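Local coordinates for L-lysine 6-monooxygenase (Pseudomonas syringae pv. tomato, PDB 5CQF), which probably acts as an FAD- and NADP-dependent oxidoreductase that hydroxylates the side-chain nitrogen of L-lysine in siderophore biosynthesis, at residues V253-H258 / F412-L417; H258-H263 / I378-R383; V165-S170 / W395-S400; G247-R252 / T280-I285; D76-R81 / S115-W120. One frame throughout, in Å; residues are numbered along the deposited sequence.

Interactions 1 and 2 share H258 and use helix 255-264, and their centres lie 12 Å apart. R380 of interaction 2 packs against P256 of interaction 1. Interaction 3 touches both: L399 meets L414, and the backbone of Y382 probably bonds to V396. Interaction 4 leads into interaction 1 along the chain, and its F249 ring meets H258. Interaction 5 also borders helix 412-428, where L77 and P80 pack; its centre is about 15 Å from that of interaction 1. S167 of interaction 3 touches the glycine-rich pattern after strand 16-19, consistent with a place near the FAD site; I285 of interaction 4 touches a second such pattern. Interactions 1, 2 and 4 all touch the second subunit.

Interaction 1. Residues V253-H258 / F412-L417; sequences VFAPDH and FSLMAL
F254, which meets L417 across the contact, accepts D257 N on its backbone O at 3.2 Å. This bond belongs to the turn that leads into helix 255-264. The turn places A255 and P256 opposite helix 412-428. Between the two segments the touching atoms are all carbon. L414 makes the central contacts. Its CG stands anti to the carbonyl carbon (chi1 -68°) and the chain then runs on extended, which carries both methyls toward the other segment although CB itself does not point there. L414 CD2 lies 3.9 Å from A255 CB and 3.9 Å from P256 CD. The other methyl, L414 CD1, is 4.1 Å from A255 CB. One turn further on, L417 points its CB across. Its CD1 reaches F254 CE1 at 4.1 Å and P256 CG at 4.3 Å. The F254 side chain comes from the opposite direction, and the methyl approaches its ring obliquely. P256 also packs against F254 within its own segment: CD sits 3.6 Å above the middle of the ring, which probably limits how the ring can turn. I406 adds to the packing around A255. The whole is plain apolar helix packing, in which two leucines three residues apart on one side of helix 412-428 receive F254 and the start of helix 255-264.

Interaction 2. Residues H258-H263 / I378-R383; sequences HVDYFH and IDRDYR
R380 holds D260 side-on, with two nitrogens on one carboxylate oxygen. R380 NE donates to D260 OD1 at 2.8 Å, fairly straight at 159°, and arrives nearly in line with the C-O bond. R380 NH2 donates to the same D260 OD1 at 3.1 Å, more bent, from the syn side. This is a salt bridge. V259 CG1 covers one face of the guanidinium, 3.4 Å above its plane and off centre. The H263 ring packs against the base of the arginine. R380 CA lies over the ring face, 3.9 Å from the centroid, a CH-pi contact. At the ring edge, H263 CE1 comes to 3.5 Å from I378 O. The arginine bends at its second torsion (chi2 65°), which lets CD pass the ring while the tip goes on to D260. R380 sits in a type I beta turn from D379 to Y382, which presents it to helix 255-264. D379 steadies this turn: its OD1 accepts from R383 N at 3.2 Å and weakly from D381 N. Further out, H263 NE2 is hydrogen-bonded to H404 ND1. R421 lies close to R380 NH2 as a like charge. On the same helix, Y261 OH bonds to D332 of the second subunit.

Interaction 3. Residues V165-S170 / W395-S400; sequences VLSSGS and WVNGLS
The W395 indole is met obliquely by V165. V165 CG2 reaches W395 CE3 at 4.0 Å, both side chains lying on the same face of the sheet. A425 and L426 of helix 412-428 also pack on the indole, as does R383. The second flat group is the N397 amide. Its ND2 gives a weak, bent hydrogen bond to S167 OG at 3.4 Å. Its OD1 has a stronger partner, R418 NE, on helix 412-428. The amide therefore spans from the strand end to that helix. N397 CG stands anti to the backbone N (chi1 -164°), which turns the amide until ND2 can face S167 OG. The backbone itself sets N397 CB 3.4 Å from S167 OG. V165 CG1 packs on the same N397 CB at 4.1 Å. The backbones run parallel here, with V165 opposite W395 and L166 opposite V396. L166 N donates to W395 O at 2.8 Å, and N397 N donates to L166 O at 2.9 Å. Both bonds are nearly straight. W395 O is also approached by V165 CA at 3.5 Å, a CA-H...O contact. Beyond the strand the chain bends in an inverse gamma turn centred on N397, and S400 then caps the start of helix 401-404. S167 touches C18 next to the glycine-rich pattern after strand 16-19. Strand 163-166 lies between 16-19 and 393-396. This is the parallel sheet of a Rossmann-type domain, with order 3-2-1-4-5, consistent with dinucleotide binding at the strand ends.

Interaction 4. Residues G247-R252 / T280-I285; sequences GQFPNR and TNYAGI
Y282 and F249 are brought together by torsions that set both rings anti to their backbone nitrogens. For Y282, chi1 is -164°, and the ring extends to the loop 247-252. The loop follows strand 245-246, which pairs in parallel with strand 284-285. Helices 255-264 and 267-280 run between these strands, a beta-alpha-beta type connection. The rings form a T-shaped pair: the edge of F249 meets the face of Y282, with the planes at 89° and the F249 and Y282 centroids 5.8 Å apart. At the end of the tyrosine, Y282 OH donates to G247 O at 2.6 Å from above the carbonyl plane. The same G247 O is approached by G284 CA at 3.4 Å, a CA-H...O contact. G284 has no side chain, and the two backbones can lie this close. G247 N in turn donates to I285 O at 2.9 Å, almost straight at 171° but well above the carbonyl plane. R252 CG lies 3.0 Å from Y282 OH; beyond it the chain bends at its second and third torsions, which turns the guanidinium back beside the hydroxyl. The guanidinium is held by others: NH1 bonds to L246 O, and NH2 to T244 O of the second subunit. L243 of that subunit also packs on F249, R252 and Y282. Q248 passes G284 with its CG 3.2 Å from G284 O, while NE2 bonds to G66 O. A water bridges Q248 and G284. It donates to G284 O at 2.8 Å and accepts weakly from Q248 NE2 at 3.3 Å.

Interaction 5. Residues D76-R81 / S115-W120; sequences DLVTPR and SDYLGW
Y117 leaves helix 111-125 toward L77 and D76. Its CB points to the loop, and CG stands anti to the backbone N (chi1 165°), a torsion that carries the ring out to the loop and its OH to L77 N. On the ring, CE2 lies 4.1 Å from L77 CD1. Next along, Y117 CZ is 4.0 Å from D76 CB. At the tip, Y117 OH accepts a weak hydrogen bond from L77 N at 3.4 Å. That donor lies at the ring edge, near its plane. The stronger partner of the hydroxyl is F87 O, and the F89 ring meets Y117 edge-to-face. Beside the tyrosine, L118 CD1 touches L77 CD1 at 3.6 Å. The loop is shaped by D76. D76 OD1 accepts from V78 N at 2.8 Å, above the carboxylate plane, which makes an Asx turn. D76 OD1 also takes T79 N at 2.6 Å, through its syn lone pair. D76 OD2 accepts from T79 OG1 at 2.7 Å and also bonds to F89 N. Both carboxylate oxygens are thus engaged in this buried spot, and the backbone of the loop is held in place beside Y117. Around it, L77 and V78 pack on helix 23-37, and so does L118, through I26. L77 and P80 pack on helix 412-428, and helix 57-64 meets L118 through R60.

Interaction 1. Residues V253-H258 / F412-L417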
# COMPACT_ATOMS: atom_id res chain seq x y z
N VAL A 253 7.35 2.97 18.11
CA VAL A 253 6.95 2.51 19.44
C VAL A 253 6.38 3.65 20.26
O VAL A 253 6.62 4.80 19.93
CB VAL A 253 8.12 1.91 20.23
CG1 VAL A 253 8.54 0.59 19.61
CG2 VAL A 253 9.30 2.86 20.29
N PHE A 254 5.64 3.31 21.31
CA PHE A 254 5.08 4.32 22.22
C PHE A 254 6.22 4.77 23.10
O PHE A 254 6.59 4.07 24.06
CB PHE A 254 3.92 3.75 23.04
CG PHE A 254 3.20 4.76 23.88
CD1 PHE A 254 2.57 5.85 23.31
CD2 PHE A 254 3.14 4.62 25.26
CE1 PHE A 254 1.90 6.78 24.08
CE2 PHE A 254 2.48 5.54 26.05
CZ PHE A 254 1.85 6.62 25.46
N ALA A 255 6.81 5.92 22.75
CA ALA A 255 8.00 6.45 23.44
C ALA A 255 7.88 6.55 24.96
O ALA A 255 8.81 6.17 25.66
CB ALA A 255 8.40 7.81 22.88
N PRO A 256 6.74 7.04 25.49
CA PRO A 256 6.67 7.13 26.95
C PRO A 256 6.98 5.84 27.73
O PRO A 256 7.50 5.93 28.84
CB PRO A 256 5.24 7.61 27.23
CG PRO A 256 4.95 8.42 26.01
CD PRO A 256 5.55 7.63 24.87
N ASP A 257 6.66 4.67 27.17
CA ASP A 257 7.02 3.40 27.82
C ASP A 257 8.54 3.21 27.90
O ASP A 257 9.04 2.62 28.87
CB ASP A 257 6.46 2.22 27.07
CG ASP A 257 4.95 2.10 27.20
OD1 ASP A 257 4.31 2.85 27.98
OD2 ASP A 257 4.42 1.22 26.49
N HIS A 258 9.24 3.69 26.88
CA HIS A 258 10.70 3.62 26.82
C HIS A 258 11.32 4.70 27.72
O HIS A 258 12.31 4.44 28.37
CB HIS A 258 11.19 3.68 25.37
CG HIS A 258 10.69 2.52 24.56
ND1 HIS A 258 11.49 1.44 24.22
CD2 HIS A 258 9.45 2.22 24.10
CE1 HIS A 258 10.76 0.54 23.59
NE2 HIS A 258 9.52 0.99 23.50
N PHE A 412 4.46 15.52 17.47
CA PHE A 412 3.36 16.33 17.97
C PHE A 412 2.67 15.61 19.12
O PHE A 412 2.35 16.23 20.12
CB PHE A 412 2.38 16.62 16.87
CG PHE A 412 2.82 17.70 15.94
CD1 PHE A 412 4.12 18.18 15.94
CD2 PHE A 412 1.90 18.23 15.04
CE1 PHE A 412 4.49 19.19 15.09
CE2 PHE A 412 2.27 19.25 14.17
CZ PHE A 412 3.57 19.72 14.20
N SER A 413 2.47 14.31 18.99
CA SER A 413 1.80 13.59 20.04
C SER A 413 2.57 13.63 21.36
O SER A 413 1.96 13.77 22.44
CB SER A 413 1.50 12.16 19.63
OG SER A 413 2.65 11.49 19.12
N LEU A 414 3.90 13.53 21.30
CA LEU A 414 4.70 13.56 22.52
C LEU A 414 4.54 14.90 23.22
O LEU A 414 4.42 14.93 24.44
CB LEU A 414 6.18 13.29 22.21
CG LEU A 414 6.46 11.86 21.72
CD1 LEU A 414 7.96 11.64 21.47
CD2 LEU A 414 5.91 10.78 22.66
N MSE A 415 4.50 15.98 22.43
CA MSE A 415 4.30 17.31 22.95
C MSE A 415 3.01 17.43 23.65
O MSE A 415 2.93 18.09 24.69
CB MSE A 415 4.33 18.36 21.86
CG MSE A 415 5.78 18.63 21.56
SE MSE A 415 5.83 19.30 19.73
CE MSE A 415 7.81 19.25 19.80
N ALA A 416 1.99 16.79 23.11
CA ALA A 416 0.66 16.85 23.73
C ALA A 416 0.70 16.24 25.09
O ALA A 416 0.12 16.78 26.00
CB ALA A 416 -0.35 16.13 22.89
N LEU A 417 1.38 15.12 25.23
CA LEU A 417 1.43 14.36 26.50
C LEU A 417 2.27 15.06 27.54
O LEU A 417 1.88 15.16 28.71
CB LEU A 417 1.92 12.94 26.25
CG LEU A 417 0.92 12.12 25.39
CD1 LEU A 417 1.48 10.78 24.96
CD2 LEU A 417 -0.36 11.87 26.15

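Interaction 2. Residues H258-H263 / I378-R383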
# COMPACT_ATOMS: atom_id res chain seq x y z
N HIS A 258 9.24 3.69 26.88
CA HIS A 258 10.70 3.62 26.82
C HIS A 258 11.32 4.70 27.72
O HIS A 258 12.31 4.44 28.37
CB HIS A 258 11.19 3.68 25.37
CG HIS A 258 10.69 2.52 24.56
ND1 HIS A 258 11.49 1.44 24.22
CD2 HIS A 258 9.45 2.22 24.10
CE1 HIS A 258 10.76 0.54 23.59
NE2 HIS A 258 9.52 0.99 23.50
N VAL A 259 10.70 5.87 27.78
CA VAL A 259 11.12 6.89 28.72
C VAL A 259 10.92 6.31 30.13
O VAL A 259 11.86 6.43 30.95
CB VAL A 259 10.37 8.22 28.51
CG1 VAL A 259 10.72 9.25 29.59
CG2 VAL A 259 10.65 8.78 27.12
N ASP A 260 9.78 5.65 30.42
CA ASP A 260 9.56 5.01 31.78
C ASP A 260 10.69 4.05 32.11
O ASP A 260 11.28 4.12 33.18
CB ASP A 260 8.27 4.19 31.88
CG ASP A 260 6.99 5.04 31.87
OD1 ASP A 260 7.06 6.27 31.89
OD2 ASP A 260 5.88 4.45 31.84
N TYR A 261 10.96 3.12 31.21
CA TYR A 261 11.96 2.12 31.47
C TYR A 261 13.28 2.81 31.78
O TYR A 261 13.91 2.48 32.78
CB TYR A 261 12.10 1.14 30.30
CG TYR A 261 13.24 0.14 30.48
CD1 TYR A 261 13.10 -0.98 31.31
CD2 TYR A 261 14.44 0.31 29.79
CE1 TYR A 261 14.13 -1.89 31.46
CE2 TYR A 261 15.50 -0.59 29.94
CZ TYR A 261 15.35 -1.69 30.77
OH TYR A 261 16.42 -2.56 30.89
N PHE A 262 13.69 3.80 30.96
CA PHE A 262 14.94 4.52 31.18
C PHE A 262 15.00 5.19 32.56
O PHE A 262 15.99 5.09 33.23
CB PHE A 262 15.18 5.55 30.11
CG PHE A 262 16.51 6.21 30.20
CD1 PHE A 262 17.63 5.61 29.66
CD2 PHE A 262 16.65 7.43 30.82
CE1 PHE A 262 18.87 6.22 29.73
CE2 PHE A 262 17.87 8.06 30.90
CZ PHE A 262 18.98 7.47 30.34
N HIS A 263 13.93 5.82 33.00
CA HIS A 263 13.90 6.37 34.36
C HIS A 263 13.97 5.33 35.47
O HIS A 263 14.53 5.61 36.54
CB HIS A 263 12.73 7.33 34.56
CG HIS A 263 12.99 8.65 33.93
ND1 HIS A 263 13.67 9.65 34.57
CD2 HIS A 263 12.80 9.08 32.66
CE1 HIS A 263 13.83 10.67 33.76
NE2 HIS A 263 13.31 10.35 32.59
N ILE A 378 17.11 15.76 35.46
CA ILE A 378 15.71 15.96 35.04
C ILE A 378 14.88 14.73 35.39
O ILE A 378 15.27 13.61 35.09
CB ILE A 378 15.61 16.30 33.53
CG1 ILE A 378 16.48 17.53 33.23
CG2 ILE A 378 14.17 16.60 33.14
CD1 ILE A 378 16.73 17.82 31.77
N ASP A 379 13.72 14.92 36.02
CA ASP A 379 12.93 13.77 36.43
C ASP A 379 11.98 13.35 35.29
O ASP A 379 12.07 13.87 34.16
CB ASP A 379 12.24 14.04 37.77
CG ASP A 379 11.07 14.94 37.65
OD1 ASP A 379 10.61 15.11 36.51
OD2 ASP A 379 10.58 15.45 38.70
N ARG A 380 11.10 12.39 35.58
CA ARG A 380 10.22 11.78 34.58
C ARG A 380 9.15 12.75 34.06
O ARG A 380 8.64 12.61 32.92
CB ARG A 380 9.58 10.49 35.16
CG ARG A 380 8.55 9.80 34.26
CD ARG A 380 9.18 9.28 32.98
NE ARG A 380 8.20 8.79 32.02
CZ ARG A 380 7.53 9.55 31.14
NH1 ARG A 380 7.70 10.87 31.03
NH2 ARG A 380 6.66 8.95 30.32
N ASP A 381 8.81 13.73 34.92
CA ASP A 381 7.89 14.83 34.61
C ASP A 381 8.57 16.09 34.08
O ASP A 381 8.01 17.18 34.17
CB ASP A 381 7.11 15.21 35.88
CG ASP A 381 6.10 14.18 36.25
OD1 ASP A 381 5.22 13.89 35.41
OD2 ASP A 381 6.17 13.66 37.38
N TYR A 382 9.81 15.94 33.61
CA TYR A 382 10.53 17.00 32.92
C TYR A 382 10.94 18.18 33.83
O TYR A 382 11.26 19.26 33.35
CB TYR A 382 9.72 17.45 31.68
CG TYR A 382 9.42 16.25 30.76
CD1 TYR A 382 10.41 15.70 29.97
CD2 TYR A 382 8.18 15.65 30.75
CE1 TYR A 382 10.17 14.60 29.16
CE2 TYR A 382 7.91 14.55 29.93
CZ TYR A 382 8.91 14.03 29.13
OH TYR A 382 8.68 12.93 28.31
N ARG A 383 10.95 17.94 35.15
CA ARG A 383 11.31 18.97 36.14
C ARG A 383 12.80 18.92 36.43
O ARG A 383 13.39 17.84 36.52
CB ARG A 383 10.53 18.80 37.45
CG ARG A 383 10.50 20.08 38.26
CD ARG A 383 9.69 19.95 39.55
NE ARG A 383 10.15 20.87 40.61
CZ ARG A 383 11.29 20.75 41.31
NH1 ARG A 383 12.15 19.75 41.08
NH2 ARG A 383 11.59 21.65 42.26

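Interaction 3. Residues V165-S170 / W395-S400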
# COMPACT_ATOMS: atom_id res chain seq x y z
N VAL A 165 9.55 27.30 32.14
CA VAL A 165 9.52 26.18 31.18
C VAL A 165 10.41 26.52 30.00
O VAL A 165 10.27 27.59 29.41
CB VAL A 165 8.09 25.89 30.70
CG1 VAL A 165 8.07 24.69 29.76
CG2 VAL A 165 7.17 25.64 31.89
N LEU A 166 11.34 25.64 29.66
CA LEU A 166 12.20 25.88 28.50
C LEU A 166 11.72 24.99 27.42
O LEU A 166 11.78 23.80 27.57
CB LEU A 166 13.65 25.53 28.79
CG LEU A 166 14.52 26.67 29.31
CD1 LEU A 166 14.08 27.06 30.69
CD2 LEU A 166 15.97 26.19 29.32
N SER A 167 11.25 25.61 26.33
CA SER A 167 10.60 24.94 25.19
C SER A 167 11.24 25.47 23.94
O SER A 167 10.56 25.68 22.93
CB SER A 167 9.09 25.27 25.13
OG SER A 167 8.31 24.62 26.13
N SER A 168 12.54 25.76 24.02
CA SER A 168 13.29 26.38 22.91
C SER A 168 14.19 25.35 22.22
O SER A 168 14.48 25.48 21.03
CB SER A 168 14.10 27.60 23.42
OG SER A 168 14.42 27.48 24.80
N GLY A 169 14.63 24.32 22.96
CA GLY A 169 15.34 23.18 22.39
C GLY A 169 16.85 23.19 22.61
O GLY A 169 17.32 23.32 23.75
N SER A 170 17.59 23.04 21.50
CA SER A 170 19.06 22.93 21.52
C SER A 170 19.63 23.42 20.20
O SER A 170 18.87 23.82 19.32
CB SER A 170 19.47 21.48 21.77
OG SER A 170 19.39 21.20 23.15
N TRP A 395 11.30 23.46 34.23
CA TRP A 395 10.98 22.29 33.41
C TRP A 395 11.70 22.46 32.10
O TRP A 395 11.76 23.58 31.58
CB TRP A 395 9.50 22.23 33.12
CG TRP A 395 8.64 21.85 34.30
CD1 TRP A 395 8.23 20.59 34.63
CD2 TRP A 395 8.07 22.73 35.27
NE1 TRP A 395 7.45 20.64 35.76
CE2 TRP A 395 7.34 21.93 36.17
CE3 TRP A 395 8.14 24.10 35.49
CZ2 TRP A 395 6.67 22.46 37.26
CZ3 TRP A 395 7.46 24.63 36.57
CH2 TRP A 395 6.74 23.81 37.44
N VAL A 396 12.24 21.37 31.57
CA VAL A 396 12.72 21.37 30.19
C VAL A 396 11.78 20.53 29.34
O VAL A 396 11.70 19.33 29.51
CB VAL A 396 14.17 20.86 30.05
CG1 VAL A 396 14.62 20.91 28.59
CG2 VAL A 396 15.10 21.70 30.90
N ASN A 397 11.05 21.18 28.43
CA ASN A 397 9.99 20.52 27.65
C ASN A 397 10.52 19.86 26.38
O ASN A 397 10.25 20.30 25.26
CB ASN A 397 8.90 21.54 27.31
CG ASN A 397 7.62 20.89 26.86
OD1 ASN A 397 7.54 19.67 26.73
ND2 ASN A 397 6.59 21.71 26.61
N GLY A 398 11.26 18.78 26.56
CA GLY A 398 11.84 18.06 25.42
C GLY A 398 12.43 16.74 25.88
O GLY A 398 12.53 16.47 27.08
N LEU A 399 12.78 15.90 24.92
CA LEU A 399 13.52 14.68 25.18
C LEU A 399 15.01 14.89 24.98
O LEU A 399 15.43 15.86 24.35
CB LEU A 399 13.01 13.56 24.28
CG LEU A 399 11.62 13.05 24.67
CD1 LEU A 399 11.08 12.09 23.62
CD2 LEU A 399 11.65 12.34 26.02
N SER A 400 15.80 13.99 25.56
CA SER A 400 17.25 13.87 25.31
C SER A 400 17.69 12.46 25.68
O SER A 400 17.08 11.82 26.56
CB SER A 400 18.06 14.86 26.14
OG SER A 400 17.88 14.66 27.53

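Interaction 4. Residues G247-R252 / T280-I285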
# COMPACT_ATOMS: atom_id res chain seq x y z
N GLY A 247 11.02 4.87 9.58
CA GLY A 247 10.25 5.59 10.60
C GLY A 247 11.14 6.02 11.74
O GLY A 247 12.01 5.27 12.15
N GLN A 248 10.94 7.23 12.25
CA GLN A 248 11.67 7.71 13.42
C GLN A 248 11.08 7.01 14.62
O GLN A 248 9.97 6.50 14.56
CB GLN A 248 11.63 9.25 13.53
CG GLN A 248 12.30 9.90 12.30
CD GLN A 248 12.31 11.42 12.26
OE1 GLN A 248 11.61 12.07 12.99
NE2 GLN A 248 13.11 11.97 11.38
N PHE A 249 11.84 7.00 15.71
CA PHE A 249 11.56 6.15 16.87
C PHE A 249 10.15 6.32 17.39
O PHE A 249 9.45 5.34 17.56
CB PHE A 249 12.60 6.42 17.96
CG PHE A 249 12.53 5.48 19.13
CD1 PHE A 249 13.24 4.29 19.13
CD2 PHE A 249 11.81 5.83 20.29
CE1 PHE A 249 13.22 3.44 20.23
CE2 PHE A 249 11.79 4.97 21.38
CZ PHE A 249 12.49 3.78 21.35
N PRO A 250 9.71 7.56 17.61
CA PRO A 250 8.38 7.76 18.19
C PRO A 250 7.20 7.27 17.31
O PRO A 250 6.08 7.11 17.81
CB PRO A 250 8.28 9.28 18.36
CG PRO A 250 9.69 9.78 18.26
CD PRO A 250 10.39 8.84 17.32
N ASN A 251 7.48 7.01 16.03
CA ASN A 251 6.50 6.41 15.12
C ASN A 251 6.56 4.89 15.02
O ASN A 251 5.72 4.28 14.40
CB ASN A 251 6.59 7.07 13.76
CG ASN A 251 6.28 8.56 13.83
OD1 ASN A 251 5.44 8.97 14.62
ND2 ASN A 251 6.98 9.36 13.03
N ARG A 252 7.53 4.29 15.68
CA ARG A 252 7.66 2.84 15.71
C ARG A 252 7.17 2.25 17.01
O ARG A 252 6.68 1.14 17.02
CB ARG A 252 9.12 2.42 15.51
CG ARG A 252 9.63 2.72 14.11
CD ARG A 252 8.99 1.81 13.06
NE ARG A 252 9.43 0.42 13.23
CZ ARG A 252 10.61 -0.06 12.85
NH1 ARG A 252 11.48 0.71 12.23
NH2 ARG A 252 10.92 -1.33 13.08
N THR A 280 23.72 0.60 18.76
CA THR A 280 22.61 0.08 17.98
C THR A 280 22.27 1.06 16.87
O THR A 280 21.88 0.64 15.78
CB THR A 280 21.36 -0.15 18.85
OG1 THR A 280 21.60 -1.25 19.74
CG2 THR A 280 20.13 -0.45 18.00
N ASN A 281 22.41 2.36 17.14
CA ASN A 281 22.49 3.35 16.07
C ASN A 281 21.11 3.66 15.40
O ASN A 281 21.08 4.05 14.23
CB ASN A 281 23.51 2.83 15.01
CG ASN A 281 24.52 3.88 14.57
OD1 ASN A 281 25.74 3.72 14.79
ND2 ASN A 281 24.05 4.95 13.93
N TYR A 282 20.00 3.51 16.14
CA TYR A 282 18.66 3.81 15.59
C TYR A 282 18.56 5.26 15.11
O TYR A 282 18.50 6.19 15.93
CB TYR A 282 17.48 3.56 16.58
CG TYR A 282 16.13 3.50 15.85
CD1 TYR A 282 15.55 4.65 15.26
CD2 TYR A 282 15.45 2.29 15.68
CE1 TYR A 282 14.34 4.59 14.56
CE2 TYR A 282 14.24 2.22 14.98
CZ TYR A 282 13.69 3.36 14.42
OH TYR A 282 12.51 3.28 13.73
N ALA A 283 18.53 5.43 13.79
CA ALA A 283 18.23 6.72 13.16
C ALA A 283 17.31 6.43 11.98
O ALA A 283 17.67 5.68 11.07
CB ALA A 283 19.51 7.41 12.71
N GLY A 284 16.12 7.02 11.99
CA GLY A 284 15.04 6.55 11.13
C GLY A 284 14.57 7.61 10.17
O GLY A 284 14.63 8.78 10.46
N ILE A 285 14.08 7.17 9.03
CA ILE A 285 13.63 8.06 7.98
C ILE A 285 12.23 7.65 7.55
O ILE A 285 11.97 6.44 7.38
CB ILE A 285 14.59 8.00 6.79
CG1 ILE A 285 15.97 8.52 7.21
CG2 ILE A 285 14.07 8.82 5.62
CD1 ILE A 285 17.01 8.35 6.12
O HOH W 1 16.20 10.96 11.20

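Interaction 5. Residues D76-R81 / S115-W120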
# COMPACT_ATOMS: atom_id res chain seq x y z
N ASP A 76 -1.69 14.44 16.99
CA ASP A 76 -1.63 15.88 16.75
C ASP A 76 -1.21 16.57 18.04
O ASP A 76 -0.71 15.89 18.95
CB ASP A 76 -2.98 16.39 16.21
CG ASP A 76 -4.16 16.27 17.20
OD1 ASP A 76 -3.97 16.24 18.42
OD2 ASP A 76 -5.32 16.18 16.74
N LEU A 77 -1.42 17.89 18.15
CA LEU A 77 -0.93 18.66 19.31
C LEU A 77 -1.77 18.55 20.54
O LEU A 77 -1.35 19.06 21.58
CB LEU A 77 -0.80 20.15 18.99
CG LEU A 77 0.40 20.52 18.14
CD1 LEU A 77 0.26 21.96 17.68
CD2 LEU A 77 1.74 20.31 18.86
N VAL A 78 -2.96 17.93 20.45
CA VAL A 78 -3.88 17.89 21.63
C VAL A 78 -4.59 16.61 21.92
O VAL A 78 -4.82 16.29 23.07
CB VAL A 78 -4.96 18.99 21.56
CG1 VAL A 78 -4.30 20.34 21.53
CG2 VAL A 78 -5.87 18.83 20.35
N THR A 79 -4.94 15.89 20.86
CA THR A 79 -5.84 14.75 20.94
C THR A 79 -5.35 13.65 21.87
O THR A 79 -6.16 13.06 22.56
CB THR A 79 -6.10 14.20 19.52
OG1 THR A 79 -6.84 15.15 18.76
CG2 THR A 79 -6.83 12.85 19.53
N PRO A 80 -4.03 13.33 21.88
CA PRO A 80 -3.64 12.20 22.76
C PRO A 80 -3.82 12.52 24.22
O PRO A 80 -3.96 11.61 25.03
CB PRO A 80 -2.15 11.95 22.42
CG PRO A 80 -1.92 12.61 21.12
CD PRO A 80 -2.90 13.77 21.04
N ARG A 81 -3.83 13.81 24.52
CA ARG A 81 -4.11 14.34 25.86
C ARG A 81 -5.61 14.59 26.05
O ARG A 81 -6.16 14.25 27.10
CB ARG A 81 -3.38 15.67 26.06
CG ARG A 81 -3.75 16.38 27.35
CD ARG A 81 -3.00 17.69 27.56
NE ARG A 81 -3.23 18.61 26.45
CZ ARG A 81 -4.34 19.33 26.27
NH1 ARG A 81 -5.34 19.29 27.14
NH2 ARG A 81 -4.43 20.11 25.19
N SER A 115 2.03 22.00 8.99
CA SER A 115 2.40 23.42 9.20
C SER A 115 1.20 24.33 9.28
O SER A 115 1.06 25.12 10.22
CB SER A 115 3.30 23.95 8.07
OG SER A 115 4.54 23.29 8.11
N ASP A 116 0.34 24.23 8.26
CA ASP A 116 -0.89 25.01 8.24
C ASP A 116 -1.73 24.78 9.49
O ASP A 116 -2.22 25.73 10.11
CB ASP A 116 -1.72 24.68 7.01
CG ASP A 116 -2.84 25.68 6.79
OD1 ASP A 116 -2.52 26.83 6.47
OD2 ASP A 116 -4.03 25.35 6.94
N TYR A 117 -1.89 23.51 9.86
CA TYR A 117 -2.58 23.16 11.11
C TYR A 117 -1.96 23.89 12.27
O TYR A 117 -2.63 24.48 13.09
CB TYR A 117 -2.53 21.65 11.35
CG TYR A 117 -2.88 21.19 12.76
CD1 TYR A 117 -4.17 21.31 13.27
CD2 TYR A 117 -1.90 20.61 13.58
CE1 TYR A 117 -4.47 20.89 14.55
CE2 TYR A 117 -2.20 20.17 14.86
CZ TYR A 117 -3.47 20.31 15.34
OH TYR A 117 -3.73 19.90 16.61
N LEU A 118 -0.65 23.83 12.32
CA LEU A 118 0.07 24.40 13.43
C LEU A 118 -0.12 25.91 13.51
O LEU A 118 -0.31 26.47 14.60
CB LEU A 118 1.54 24.03 13.27
CG LEU A 118 2.44 24.74 14.24
CD1 LEU A 118 2.39 24.02 15.56
CD2 LEU A 118 3.85 24.77 13.67
N GLY A 119 -0.09 26.60 12.38
CA GLY A 119 -0.47 28.04 12.35
C GLY A 119 -1.92 28.23 12.76
O GLY A 119 -2.27 29.19 13.42
N TRP A 120 -2.79 27.30 12.38
CA TRP A 120 -4.19 27.45 12.71
C TRP A 120 -4.41 27.34 14.21
O TRP A 120 -5.26 28.04 14.77
CB TRP A 120 -5.00 26.42 11.92
CG TRP A 120 -6.45 26.30 12.23
CD1 TRP A 120 -7.49 26.93 11.58
CD2 TRP A 120 -7.07 25.40 13.17
NE1 TRP A 120 -8.69 26.51 12.10
CE2 TRP A 120 -8.46 25.59 13.09
CE3 TRP A 120 -6.57 24.48 14.10
CZ2 TRP A 120 -9.36 24.90 13.90
CZ3 TRP A 120 -7.47 23.80 14.91
CH2 TRP A 120 -8.84 24.01 14.80